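Local coordinates for protein Bug27 (Bordetella pertussis, PDB 2QPQ) that probably binds a small solute in the periplasm, as a Venus flytrap-type binding protein of the Bug family, possibly for transport, at residues F106-G111 and I177-V182; C136-P141 and M157-Y162; G146-V151 and Y224-W229; K163-A168 and V181-S186; A198-S203 and P214-Q219. All coordinates share one frame; numbering follows the deposited sequence.

Contact 1. Residues F106-G111 and I177-V182; sequences FVVPAG and IGLAVV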
# COMPACT_ATOMS: atom_id res chain seq x y z
N PHE A 106 6.00 10.26 -6.80
CA PHE A 106 7.07 10.25 -7.78
C PHE A 106 8.15 11.21 -7.30
O PHE A 106 7.91 12.40 -7.21
CB PHE A 106 6.53 10.71 -9.14
CG PHE A 106 5.66 9.68 -9.83
CD1 PHE A 106 4.44 9.34 -9.30
CD2 PHE A 106 6.09 9.06 -11.00
CE1 PHE A 106 3.61 8.40 -9.91
CE2 PHE A 106 5.28 8.13 -11.65
CZ PHE A 106 4.03 7.80 -11.10
N VAL A 107 9.32 10.66 -6.94
CA VAL A 107 10.44 11.46 -6.41
C VAL A 107 11.67 11.38 -7.33
O VAL A 107 11.96 10.36 -8.00
CB VAL A 107 10.79 11.11 -4.92
CG1 VAL A 107 9.61 11.41 -4.02
CG2 VAL A 107 11.17 9.60 -4.73
N VAL A 108 12.39 12.50 -7.35
CA VAL A 108 13.61 12.65 -8.13
C VAL A 108 14.70 13.23 -7.20
O VAL A 108 14.37 13.84 -6.18
CB VAL A 108 13.41 13.53 -9.45
CG1 VAL A 108 12.43 12.88 -10.41
CG2 VAL A 108 13.00 15.04 -9.13
N PRO A 109 15.98 13.00 -7.54
CA PRO A 109 17.07 13.56 -6.76
C PRO A 109 17.00 15.08 -6.73
O PRO A 109 16.50 15.71 -7.68
CB PRO A 109 18.31 13.16 -7.57
CG PRO A 109 17.91 12.09 -8.45
CD PRO A 109 16.46 12.22 -8.68
N ALA A 110 17.49 15.65 -5.64
CA ALA A 110 17.82 17.09 -5.58
C ALA A 110 18.61 17.46 -6.83
O ALA A 110 19.54 16.74 -7.23
CB ALA A 110 18.64 17.40 -4.33
N GLY A 111 18.17 18.53 -7.48
CA GLY A 111 18.80 19.03 -8.69
C GLY A 111 18.52 18.27 -9.97
O GLY A 111 19.20 18.49 -10.99
N ILE A 177 19.62 6.23 -9.69
CA ILE A 177 18.45 6.16 -10.56
C ILE A 177 17.81 7.57 -10.53
O ILE A 177 17.86 8.28 -9.50
CB ILE A 177 17.45 4.99 -10.15
CG1 ILE A 177 16.53 4.65 -11.32
CG2 ILE A 177 16.67 5.34 -8.83
CD1 ILE A 177 15.83 3.26 -11.24
N GLY A 178 17.22 7.97 -11.65
CA GLY A 178 16.69 9.33 -11.80
C GLY A 178 15.30 9.58 -11.23
O GLY A 178 14.85 10.74 -11.12
N LEU A 179 14.63 8.49 -10.86
CA LEU A 179 13.25 8.59 -10.50
C LEU A 179 12.84 7.32 -9.75
O LEU A 179 13.32 6.22 -10.06
CB LEU A 179 12.42 8.78 -11.78
CG LEU A 179 10.89 8.60 -11.68
CD1 LEU A 179 10.19 9.73 -10.88
CD2 LEU A 179 10.32 8.48 -13.04
N ALA A 180 11.94 7.48 -8.79
CA ALA A 180 11.30 6.33 -8.17
C ALA A 180 9.89 6.66 -7.73
O ALA A 180 9.53 7.81 -7.43
CB ALA A 180 12.13 5.81 -6.93
N VAL A 181 9.10 5.61 -7.62
CA VAL A 181 7.80 5.69 -7.00
C VAL A 181 7.84 4.93 -5.68
O VAL A 181 8.09 3.72 -5.65
CB VAL A 181 6.76 5.14 -7.93
CG1 VAL A 181 5.37 5.26 -7.29
CG2 VAL A 181 6.89 5.92 -9.26
N VAL A 182 7.61 5.65 -4.58
CA VAL A 182 7.68 5.03 -3.27
C VAL A 182 6.49 5.55 -2.45
O VAL A 182 5.76 6.43 -2.90
CB VAL A 182 9.07 5.26 -2.57
CG1 VAL A 182 10.23 4.69 -3.44
CG2 VAL A 182 9.32 6.74 -2.30
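Val-107 and Ala-180 face each other as an antiparallel hydrogen-bonded pair, and two backbone bonds define the contact. Val-107 N reaches Ala-180 O at 2.9 Å with an N-H...O angle of 172°, and Ala-180 N returns to Val-107 O at 3.0 Å. The neighbouring pair, Phe-106 with Val-181, is non-hydrogen-bonded. CG2 of Val-181 lies over the middle of one face of the Phe-106 ring, 3.7 Å from its centroid and 14° off the ring normal, a CH-pi contact. The valine rotamer (chi1 -178°) sets CG2 beside its own backbone N, on the side where the ring lies. Leu-179 meets the same ring differently, bringing CD1 to the edge at CD2 of Phe-106, 4.2 Å away. CD1 also packs on CG1 of Val-108 at 3.9 Å, so one methyl touches both Phe-106 and Val-108. On the other face of the sheet CG2 of Val-107 meets CG2 of Val-182 at 4.2 Å, the two side chains set roughly at a right angle. Where the strand pairing ends, CD of Pro-109 rests 3.3 Å from Gly-178 O. In the second shell, Leu-117 and Leu-120 of helix 117-123 and Leu-149 of helix 141-153 pack on Phe-106, while Ala-168 and Leu-169 of helix 165-173 back Val-182. Strand 93-109 bonds through Phe-106 to Leu-199 and Ala-200 as well. The pairing of strands 93-109 and 180-183, with helices on both faces, belongs to the central sheet of one alpha/beta domain, consistent with the Venus flytrap fold.

Contact 2. Residues C136-P141 and M157-Y162; sequences CGNGTP and MVHVPY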
# COMPACT_ATOMS: atom_id res chain seq x y z
N CYS A 136 9.16 0.14 -5.01
CA CYS A 136 9.29 -0.64 -3.78
C CYS A 136 9.22 -2.17 -4.05
O CYS A 136 9.38 -2.96 -3.13
CB CYS A 136 8.18 -0.16 -2.78
SG CYS A 136 8.50 1.59 -2.38
N GLY A 137 9.02 -2.58 -5.31
CA GLY A 137 9.06 -3.99 -5.64
C GLY A 137 8.17 -4.37 -6.81
O GLY A 137 7.18 -3.70 -7.13
N ASN A 138 8.55 -5.44 -7.46
CA ASN A 138 7.76 -6.01 -8.54
C ASN A 138 6.37 -6.40 -8.03
O ASN A 138 6.24 -7.16 -7.04
CB ASN A 138 8.53 -7.20 -9.06
CG ASN A 138 8.16 -7.56 -10.46
OD1 ASN A 138 7.85 -6.69 -11.26
ND2 ASN A 138 8.17 -8.83 -10.76
N GLY A 139 5.33 -5.84 -8.67
CA GLY A 139 3.94 -6.15 -8.31
C GLY A 139 3.42 -5.31 -7.13
O GLY A 139 2.29 -5.50 -6.65
N THR A 140 4.22 -4.37 -6.64
CA THR A 140 3.75 -3.49 -5.55
C THR A 140 2.79 -2.42 -6.12
O THR A 140 2.79 -2.14 -7.32
CB THR A 140 4.90 -2.75 -4.81
OG1 THR A 140 5.65 -1.95 -5.74
CG2 THR A 140 5.82 -3.75 -4.06
N PRO A 141 1.96 -1.80 -5.25
CA PRO A 141 1.15 -0.69 -5.68
C PRO A 141 2.03 0.44 -6.28
O PRO A 141 1.58 1.17 -7.16
CB PRO A 141 0.51 -0.21 -4.36
CG PRO A 141 0.40 -1.50 -3.55
CD PRO A 141 1.73 -2.14 -3.83
N MET A 157 8.03 4.65 -19.54
CA MET A 157 8.99 4.55 -18.45
C MET A 157 9.26 3.08 -18.19
O MET A 157 8.33 2.27 -18.27
CB MET A 157 8.45 5.17 -17.16
CG MET A 157 8.09 6.64 -17.28
SD MET A 157 7.46 7.22 -15.69
CE MET A 157 6.10 6.10 -15.38
N VAL A 158 10.51 2.77 -17.83
CA VAL A 158 10.94 1.40 -17.61
C VAL A 158 11.10 1.13 -16.11
O VAL A 158 11.87 1.80 -15.43
CB VAL A 158 12.28 1.12 -18.32
CG1 VAL A 158 12.86 -0.29 -17.89
CG2 VAL A 158 12.09 1.21 -19.83
N HIS A 159 10.37 0.13 -15.62
CA HIS A 159 10.35 -0.17 -14.18
C HIS A 159 11.61 -0.89 -13.75
O HIS A 159 12.03 -1.90 -14.37
CB HIS A 159 9.10 -0.99 -13.86
CG HIS A 159 9.08 -1.61 -12.50
ND1 HIS A 159 9.21 -0.88 -11.33
CD2 HIS A 159 8.92 -2.90 -12.12
CE1 HIS A 159 9.12 -1.70 -10.29
NE2 HIS A 159 8.95 -2.93 -10.75
N VAL A 160 12.21 -0.39 -12.68
CA VAL A 160 13.34 -1.07 -12.09
C VAL A 160 12.95 -1.35 -10.62
O VAL A 160 12.74 -0.41 -9.83
CB VAL A 160 14.65 -0.20 -12.19
CG1 VAL A 160 15.80 -0.89 -11.41
CG2 VAL A 160 15.05 0.12 -13.69
N PRO A 161 12.76 -2.64 -10.27
CA PRO A 161 12.27 -2.91 -8.93
C PRO A 161 13.38 -2.89 -7.90
O PRO A 161 14.51 -3.29 -8.20
CB PRO A 161 11.68 -4.32 -9.06
CG PRO A 161 12.60 -4.98 -10.11
CD PRO A 161 12.91 -3.87 -11.07
N TYR A 162 13.03 -2.47 -6.68
CA TYR A 162 13.90 -2.59 -5.52
C TYR A 162 13.26 -3.46 -4.45
O TYR A 162 12.06 -3.65 -4.41
CB TYR A 162 14.19 -1.18 -4.93
CG TYR A 162 15.13 -0.39 -5.84
CD1 TYR A 162 16.48 -0.33 -5.57
CD2 TYR A 162 14.66 0.25 -6.99
CE1 TYR A 162 17.35 0.39 -6.40
CE2 TYR A 162 15.53 0.96 -7.84
CZ TYR A 162 16.87 1.00 -7.54
OH TYR A 162 17.74 1.65 -8.37
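The imidazole of His-159 is the flat group at the centre of this contact. One face carries N of Pro-161, two residues along the strand, 3.7 Å above the plane and displaced toward the rim. OD1 of Asn-138 stands at the edge, in the ring plane, the amide turned 19° from it; no hydrogen bond is assigned across the contact. Both side chains extend away from their own backbone N (chi1 168° for His-159), which carries the ring toward the turn formed by residues 137-140. Outside the two segments His-143 stacks on the His-159 ring and Tyr-133 meets it at about 40°. Beside the imidazole, CB of Pro-161 sits 3.7 Å from Asn-138 N, against the backbone of the turn. Farther along, Gly-137 CA makes a bent CA-H...O approach of 3.3 Å to Tyr-162 O. The side chain of Cys-136, disulfide-bonded to Cys-165, lies about 4 Å from a bound citrate, probably from the crystallisation liquor. The turn itself is type II, from Gly-137 to Thr-140, and one carbonyl is held twice: Gly-137 O accepts from Thr-140 N at 3.1 Å and from Thr-140 OG1 at 2.7 Å. That hydroxyl also bonds to His-143 N, so Thr-140 ties the turn to the start of helix 141-153 as its N-cap. The strands on which the two segments border, 132-135 and 158-161, are parallel partners with that helix between them in the chain. The arrangement is a beta-alpha-beta crossover, in which the loop leaving the first strand turns beside the end of the second.

Contact 3. Residues G146-V151 and Y224-W229; sequences GELLNV and YELNQW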
# COMPACT_ATOMS: atom_id res chain seq x y z
N GLY A 146 3.38 3.43 -11.43
CA GLY A 146 4.21 3.84 -12.62
C GLY A 146 3.64 3.23 -13.89
O GLY A 146 3.60 3.87 -14.95
N GLU A 147 3.21 1.98 -13.81
CA GLU A 147 2.60 1.35 -14.98
C GLU A 147 1.25 2.00 -15.34
O GLU A 147 0.93 2.17 -16.50
CB GLU A 147 2.47 -0.15 -14.76
CG GLU A 147 3.87 -0.86 -14.81
CD GLU A 147 4.62 -0.55 -16.10
OE1 GLU A 147 4.01 -0.76 -17.16
OE2 GLU A 147 5.81 -0.09 -16.08
N LEU A 148 0.47 2.39 -14.33
CA LEU A 148 -0.78 3.07 -14.58
C LEU A 148 -0.54 4.40 -15.26
O LEU A 148 -1.28 4.80 -16.17
CB LEU A 148 -1.57 3.26 -13.27
CG LEU A 148 -2.95 3.94 -13.35
CD1 LEU A 148 -3.93 3.13 -14.22
CD2 LEU A 148 -3.47 4.13 -11.92
N LEU A 149 0.49 5.11 -14.82
CA LEU A 149 0.84 6.34 -15.51
C LEU A 149 1.20 6.09 -16.98
O LEU A 149 0.76 6.84 -17.86
CB LEU A 149 1.97 7.06 -14.79
CG LEU A 149 2.40 8.44 -15.32
CD1 LEU A 149 1.22 9.43 -15.35
CD2 LEU A 149 3.52 8.96 -14.45
N ASN A 150 2.02 5.07 -17.23
CA ASN A 150 2.41 4.68 -18.60
C ASN A 150 1.19 4.44 -19.46
O ASN A 150 1.12 4.95 -20.58
CB ASN A 150 3.23 3.37 -18.65
CG ASN A 150 4.74 3.57 -18.39
OD1 ASN A 150 5.43 2.59 -18.10
ND2 ASN A 150 5.25 4.79 -18.52
N VAL A 151 0.27 3.63 -18.95
CA VAL A 151 -0.96 3.25 -19.68
C VAL A 151 -1.85 4.50 -19.88
O VAL A 151 -2.35 4.72 -20.98
CB VAL A 151 -1.70 2.08 -18.95
CG1 VAL A 151 -3.09 1.84 -19.51
CG2 VAL A 151 -0.88 0.78 -19.03
N TYR A 224 -6.83 9.46 -12.78
CA TYR A 224 -5.71 8.72 -12.16
C TYR A 224 -5.81 8.79 -10.63
O TYR A 224 -5.85 9.87 -10.06
CB TYR A 224 -4.37 9.32 -12.62
CG TYR A 224 -3.15 8.56 -12.11
CD1 TYR A 224 -2.81 8.57 -10.76
CD2 TYR A 224 -2.36 7.82 -12.98
CE1 TYR A 224 -1.69 7.85 -10.27
CE2 TYR A 224 -1.22 7.12 -12.51
CZ TYR A 224 -0.90 7.13 -11.16
OH TYR A 224 0.22 6.43 -10.71
N GLU A 225 -5.84 7.64 -9.98
CA GLU A 225 -5.58 7.58 -8.55
C GLU A 225 -5.08 6.20 -8.17
O GLU A 225 -5.50 5.20 -8.74
CB GLU A 225 -6.81 7.98 -7.70
CG GLU A 225 -8.02 7.10 -7.90
CD GLU A 225 -8.79 6.93 -6.60
OE1 GLU A 225 -9.90 7.52 -6.51
OE2 GLU A 225 -8.28 6.25 -5.67
N LEU A 226 -4.18 6.15 -7.20
CA LEU A 226 -3.76 4.85 -6.68
C LEU A 226 -3.28 5.01 -5.25
O LEU A 226 -2.07 5.07 -4.98
CB LEU A 226 -2.72 4.19 -7.60
CG LEU A 226 -2.14 2.78 -7.26
CD1 LEU A 226 -3.05 1.87 -6.48
CD2 LEU A 226 -1.62 2.06 -8.50
N ASN A 227 -4.25 5.07 -4.34
CA ASN A 227 -3.98 5.21 -2.92
C ASN A 227 -3.91 3.84 -2.23
O ASN A 227 -4.83 3.04 -2.35
CB ASN A 227 -5.08 6.10 -2.30
CG ASN A 227 -4.58 6.96 -1.16
OD1 ASN A 227 -3.49 6.77 -0.63
ND2 ASN A 227 -5.43 7.88 -0.72
N GLN A 228 -2.82 3.57 -1.52
CA GLN A 228 -2.66 2.29 -0.85
C GLN A 228 -3.36 2.27 0.51
O GLN A 228 -3.10 3.10 1.35
CB GLN A 228 -1.19 1.99 -0.66
CG GLN A 228 -0.82 0.70 0.10
CD GLN A 228 0.66 0.44 -0.03
OE1 GLN A 228 1.18 0.44 -1.13
NE2 GLN A 228 1.35 0.27 1.08
N TRP A 229 -4.24 1.31 0.69
CA TRP A 229 -4.93 1.07 1.97
C TRP A 229 -4.19 0.02 2.75
O TRP A 229 -3.33 -0.72 2.21
CB TRP A 229 -6.40 0.66 1.75
CG TRP A 229 -6.71 -0.29 0.59
CD1 TRP A 229 -7.30 0.05 -0.61
CD2 TRP A 229 -6.56 -1.73 0.55
NE1 TRP A 229 -7.48 -1.06 -1.38
CE2 TRP A 229 -7.03 -2.16 -0.70
CE3 TRP A 229 -6.03 -2.68 1.44
CZ2 TRP A 229 -7.03 -3.54 -1.11
CZ3 TRP A 229 -6.01 -4.07 1.02
CH2 TRP A 229 -6.50 -4.46 -0.26
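Residues 146-151 are a stretch of regular helix inside helix 141-153, with Asn-150 N bonded to Gly-146 O at 3.0 Å, whereas residues 224-226 form an extended loop leading into the weakly bonded start of strand 227-235. The nearest CA atoms, of Leu-149 and Tyr-224, are 7.7 Å apart, and no hydrogen bond joins the two segments, so side chains bridge the gap. Tyr-224 and Leu-148 carry the bridge. The tyrosine CG is anti to the backbone N (chi1 -176°), and the ring reaches the helix with Leu-148 over one face and the backbone of Leu-149 at its edge. CD2 of Leu-148 makes a CH-pi contact, 4.0 Å from the ring centroid and 19° off the normal, displaced toward the rim; CG of the same leucine is 3.7 Å from Tyr-224 CE2. At the edge, Leu-149 N lies in the ring plane, 3.5 Å from Tyr-224 CE2, and CB of Leu-149 touches the same carbon at 3.9 Å. Leu-226 adds a looser contact, its CB 4.4 Å from CD2 of Leu-148. Beyond the segments, Val-216 and Thr-202 pack on the tyrosine, and Phe-106 touches Leu-149. The chemistry is therefore split: the ring carbons bury themselves against leucines, while the bond from Tyr-224 OH to Ala-145 O gives the hydroxyl a partner on the helix backbone and probably fixes where the ring lies.

Contact 4. Residues K163-A168 and V181-S186; sequences KGCGPA and VVTASS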
# COMPACT_ATOMS: atom_id res chain seq x y z
N LYS A 163 14.08 -3.94 -3.53
CA LYS A 163 13.59 -4.75 -2.44
C LYS A 163 13.09 -3.81 -1.32
O LYS A 163 13.75 -3.62 -0.30
CB LYS A 163 14.71 -5.68 -2.00
CG LYS A 163 14.24 -6.86 -1.22
CD LYS A 163 15.44 -7.80 -0.93
CE LYS A 163 15.25 -8.54 0.38
NZ LYS A 163 13.90 -9.13 0.60
N GLY A 164 11.93 -3.20 -1.55
CA GLY A 164 11.34 -2.28 -0.60
C GLY A 164 11.68 -0.82 -0.89
O GLY A 164 12.51 -0.51 -1.76
N CYS A 165 11.06 0.06 -0.14
CA CYS A 165 11.20 1.49 -0.37
C CYS A 165 12.56 2.02 0.06
O CYS A 165 13.05 3.00 -0.51
CB CYS A 165 10.07 2.30 0.28
SG CYS A 165 8.37 1.97 -0.32
N GLY A 166 13.15 1.39 1.08
CA GLY A 166 14.46 1.81 1.59
C GLY A 166 15.55 1.77 0.54
O GLY A 166 16.21 2.79 0.28
N PRO A 167 15.77 0.59 -0.08
CA PRO A 167 16.71 0.56 -1.20
C PRO A 167 16.38 1.45 -2.42
O PRO A 167 17.30 2.04 -3.01
CB PRO A 167 16.75 -0.93 -1.57
CG PRO A 167 16.45 -1.61 -0.22
CD PRO A 167 15.26 -0.77 0.21
N ALA A 168 15.10 1.60 -2.78
CA ALA A 168 14.72 2.51 -3.88
C ALA A 168 15.15 3.92 -3.55
O ALA A 168 15.80 4.58 -4.34
CB ALA A 168 13.23 2.45 -4.17
N VAL A 181 9.10 5.61 -7.62
CA VAL A 181 7.80 5.69 -7.00
C VAL A 181 7.84 4.93 -5.68
O VAL A 181 8.09 3.72 -5.65
CB VAL A 181 6.76 5.14 -7.93
CG1 VAL A 181 5.37 5.26 -7.29
CG2 VAL A 181 6.89 5.92 -9.26
N VAL A 182 7.61 5.65 -4.58
CA VAL A 182 7.68 5.03 -3.27
C VAL A 182 6.49 5.55 -2.45
O VAL A 182 5.76 6.43 -2.90
CB VAL A 182 9.07 5.26 -2.57
CG1 VAL A 182 10.23 4.69 -3.44
CG2 VAL A 182 9.32 6.74 -2.30
N THR A 183 6.29 5.02 -1.26
CA THR A 183 5.22 5.53 -0.44
C THR A 183 5.61 6.93 0.02
O THR A 183 6.80 7.20 0.32
CB THR A 183 5.01 4.67 0.81
OG1 THR A 183 6.20 4.68 1.59
CG2 THR A 183 4.61 3.22 0.44
N ALA A 184 4.62 7.81 0.09
CA ALA A 184 4.77 9.13 0.71
C ALA A 184 5.45 9.10 2.10
O ALA A 184 6.33 9.90 2.39
CB ALA A 184 3.43 9.86 0.76
N SER A 185 5.05 8.17 2.94
CA SER A 185 5.60 8.03 4.29
C SER A 185 7.13 7.80 4.33
O SER A 185 7.83 8.43 5.14
CB SER A 185 4.88 6.89 5.01
OG SER A 185 4.86 5.76 4.14
N SER A 186 7.64 6.90 3.47
CA SER A 186 9.09 6.71 3.31
C SER A 186 9.82 7.97 2.82
O SER A 186 10.92 8.27 3.29
CB SER A 186 9.45 5.51 2.40
OG SER A 186 9.00 5.66 1.05
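Val-182 comes first along the second segment to touch the start of helix 165-173. Its CG1 meets CB of Ala-168 at 3.8 Å, and its CB lies 4.0 Å from SG of Cys-165. Thr-183 follows, the N-cap of helix 184-192, and holds three atoms around the same sulfur: its N at 3.8 Å, with OG1 and CG2 each near 4.0 Å. These are packing distances, since no hydrogen bond crosses between the segments. Ser-185 does not reach the other segment, but its OG shares a hydrogen bond with OG1 of Thr-183, in which either hydroxyl could be the donor. Ser-186 closes the group. With chi1 at 63°, its OG lies between backbone N and carbonyl carbon, donates to Thr-183 O at 2.8 Å on a lone pair in the carbonyl plane, and also packs 3.6 Å from CB of Cys-165. The cysteine is thus lodged against the junction where strand 180-183 turns into helix 184-192, and its sulfur continues into the disulfide with Cys-136. Leu-169, one step further along helix 165-173, touches both Val-182 and Ser-186. Helix 165-173 therefore lies against both the end of strand 180-183 and the first turn of helix 184-192, while strand 93-109 pairs with strand 180-183.

Contact 5. Residues A198-S203 and P214-Q219; sequences ALAVTS and PTVAEQ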
# COMPACT_ATOMS: atom_id res chain seq x y z
N ALA A 198 9.58 16.03 -5.06
CA ALA A 198 8.39 15.28 -5.41
C ALA A 198 7.66 15.86 -6.63
O ALA A 198 7.29 17.04 -6.63
CB ALA A 198 7.46 15.17 -4.21
N LEU A 199 7.46 15.04 -7.65
CA LEU A 199 6.77 15.47 -8.86
C LEU A 199 5.23 15.38 -8.78
O LEU A 199 4.50 16.21 -9.36
CB LEU A 199 7.32 14.67 -10.05
CG LEU A 199 8.80 14.89 -10.39
CD1 LEU A 199 9.13 14.17 -11.71
CD2 LEU A 199 9.14 16.39 -10.45
N ALA A 200 4.74 14.36 -8.08
CA ALA A 200 3.31 14.11 -7.94
C ALA A 200 3.08 13.15 -6.81
O ALA A 200 4.00 12.39 -6.43
CB ALA A 200 2.73 13.52 -9.23
N VAL A 201 1.86 13.21 -6.27
CA VAL A 201 1.29 12.17 -5.42
C VAL A 201 0.20 11.43 -6.18
O VAL A 201 -0.47 12.03 -7.04
CB VAL A 201 0.77 12.71 -4.07
CG1 VAL A 201 1.90 13.38 -3.31
CG2 VAL A 201 -0.41 13.68 -4.24
N THR A 202 0.00 10.14 -5.87
CA THR A 202 -0.92 9.29 -6.63
C THR A 202 -2.35 9.28 -6.08
O THR A 202 -3.21 8.64 -6.66
CB THR A 202 -0.46 7.81 -6.67
OG1 THR A 202 -0.46 7.30 -5.32
CG2 THR A 202 0.93 7.70 -7.27
N SER A 203 -2.60 9.95 -4.97
CA SER A 203 -3.97 10.05 -4.46
C SER A 203 -4.81 11.04 -5.29
O SER A 203 -4.30 11.77 -6.14
CB SER A 203 -3.99 10.45 -3.00
OG SER A 203 -3.13 11.55 -2.80
N PRO A 214 1.50 18.50 -6.49
CA PRO A 214 0.25 18.20 -7.18
C PRO A 214 -0.01 16.69 -7.26
O PRO A 214 0.93 15.88 -7.13
CB PRO A 214 0.48 18.81 -8.57
CG PRO A 214 1.96 18.83 -8.74
CD PRO A 214 2.51 19.10 -7.39
N THR A 215 -1.28 16.30 -7.43
CA THR A 215 -1.62 14.91 -7.72
C THR A 215 -1.22 14.62 -9.18
O THR A 215 -1.02 15.54 -9.98
CB THR A 215 -3.13 14.66 -7.61
OG1 THR A 215 -3.82 15.46 -8.59
CG2 THR A 215 -3.65 15.00 -6.20
N VAL A 216 -1.11 13.35 -9.54
CA VAL A 216 -0.97 12.99 -10.94
C VAL A 216 -2.18 13.48 -11.78
O VAL A 216 -2.01 14.04 -12.90
CB VAL A 216 -0.80 11.46 -11.12
CG1 VAL A 216 -0.76 11.11 -12.63
CG2 VAL A 216 0.47 10.97 -10.33
N ALA A 217 -3.39 13.27 -11.24
CA ALA A 217 -4.65 13.62 -11.93
C ALA A 217 -4.64 15.10 -12.30
O ALA A 217 -4.99 15.44 -13.42
CB ALA A 217 -5.87 13.29 -11.04
N GLU A 218 -4.22 15.97 -11.39
CA GLU A 218 -4.23 17.41 -11.66
C GLU A 218 -3.12 17.89 -12.61
O GLU A 218 -2.99 19.10 -12.86
CB GLU A 218 -4.30 18.23 -10.37
CG GLU A 218 -2.96 18.47 -9.68
CD GLU A 218 -3.08 19.30 -8.41
OE1 GLU A 218 -3.03 18.66 -7.31
OE2 GLU A 218 -3.23 20.57 -8.50
N GLN A 219 -2.36 16.95 -13.19
CA GLN A 219 -1.24 17.26 -14.10
C GLN A 219 -1.21 16.78 -15.59
O GLN A 219 -0.15 16.40 -16.05
CB GLN A 219 0.12 16.83 -13.45
CG GLN A 219 0.44 17.52 -12.13
CD GLN A 219 1.80 17.17 -11.56
OE1 GLN A 219 1.92 16.32 -10.67
NE2 GLN A 219 2.83 17.82 -12.06
O HOH W 1 -3.99 11.43 -8.98
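A single backbone bridge, Val-201 with Thr-215, ties the end of strand 196-201 to the long connection before strand 227-235, and an ST motif follows directly in that connection. Two bonds make the bridge: Val-201 N gives to Pro-214 O at 3.0 Å, and Val-216 N gives to Val-201 O at 2.9 Å, the N-H...O angles being 156° and 146°. Both donors are tilted out of the plane of the carbonyl they meet. CA-H...O contacts flank them, such as Ala-200 CA to Pro-214 O at 3.1 Å. Among side chains, CG2 of Val-216 packs on CB of Ala-200 at 3.6 Å, a chi1 of 176° directing that methyl at the strand. CG2 of Thr-215 lies 3.3 Å from Ser-203 O. OG1 of Thr-215 accepts from Glu-218 N at 2.9 Å, the bond of the ST motif. A water adds a further link, donating to Ser-203 O and accepting from Ala-217 N. Leu-117 of helix 117-123 packs on Ala-200 and Val-216, and Tyr-224 and Leu-149 also touch Val-216. Chemically, the connection is fastened to the strand mainly through main-chain polar groups, the water extending that bonding, with Val-216 CG2 on Ala-200 CB adding apolar packing.

Overall arrangement
From the N terminus, strand 93-109 provides the first segment of contact 1, whose loop closes only when the chain returns at strand 180-183. Inside that loop lies contact 2, which closes over helix 141-153, followed by contact 4, which opens in series with it and ends on the same strand as contact 1; the Cys-136 to Cys-165 disulfide joins contacts 2 and 4. Contact 3 opens on helix 141-153 and closes at residues 224-229, so it crosses contacts 1 and 2 while enclosing contacts 4 and 5. Contact 5 follows contact 1 along the chain, yet the two meet through Phe-106 and strand 196-201. Together they tie the mixed sheet to its flanking helices.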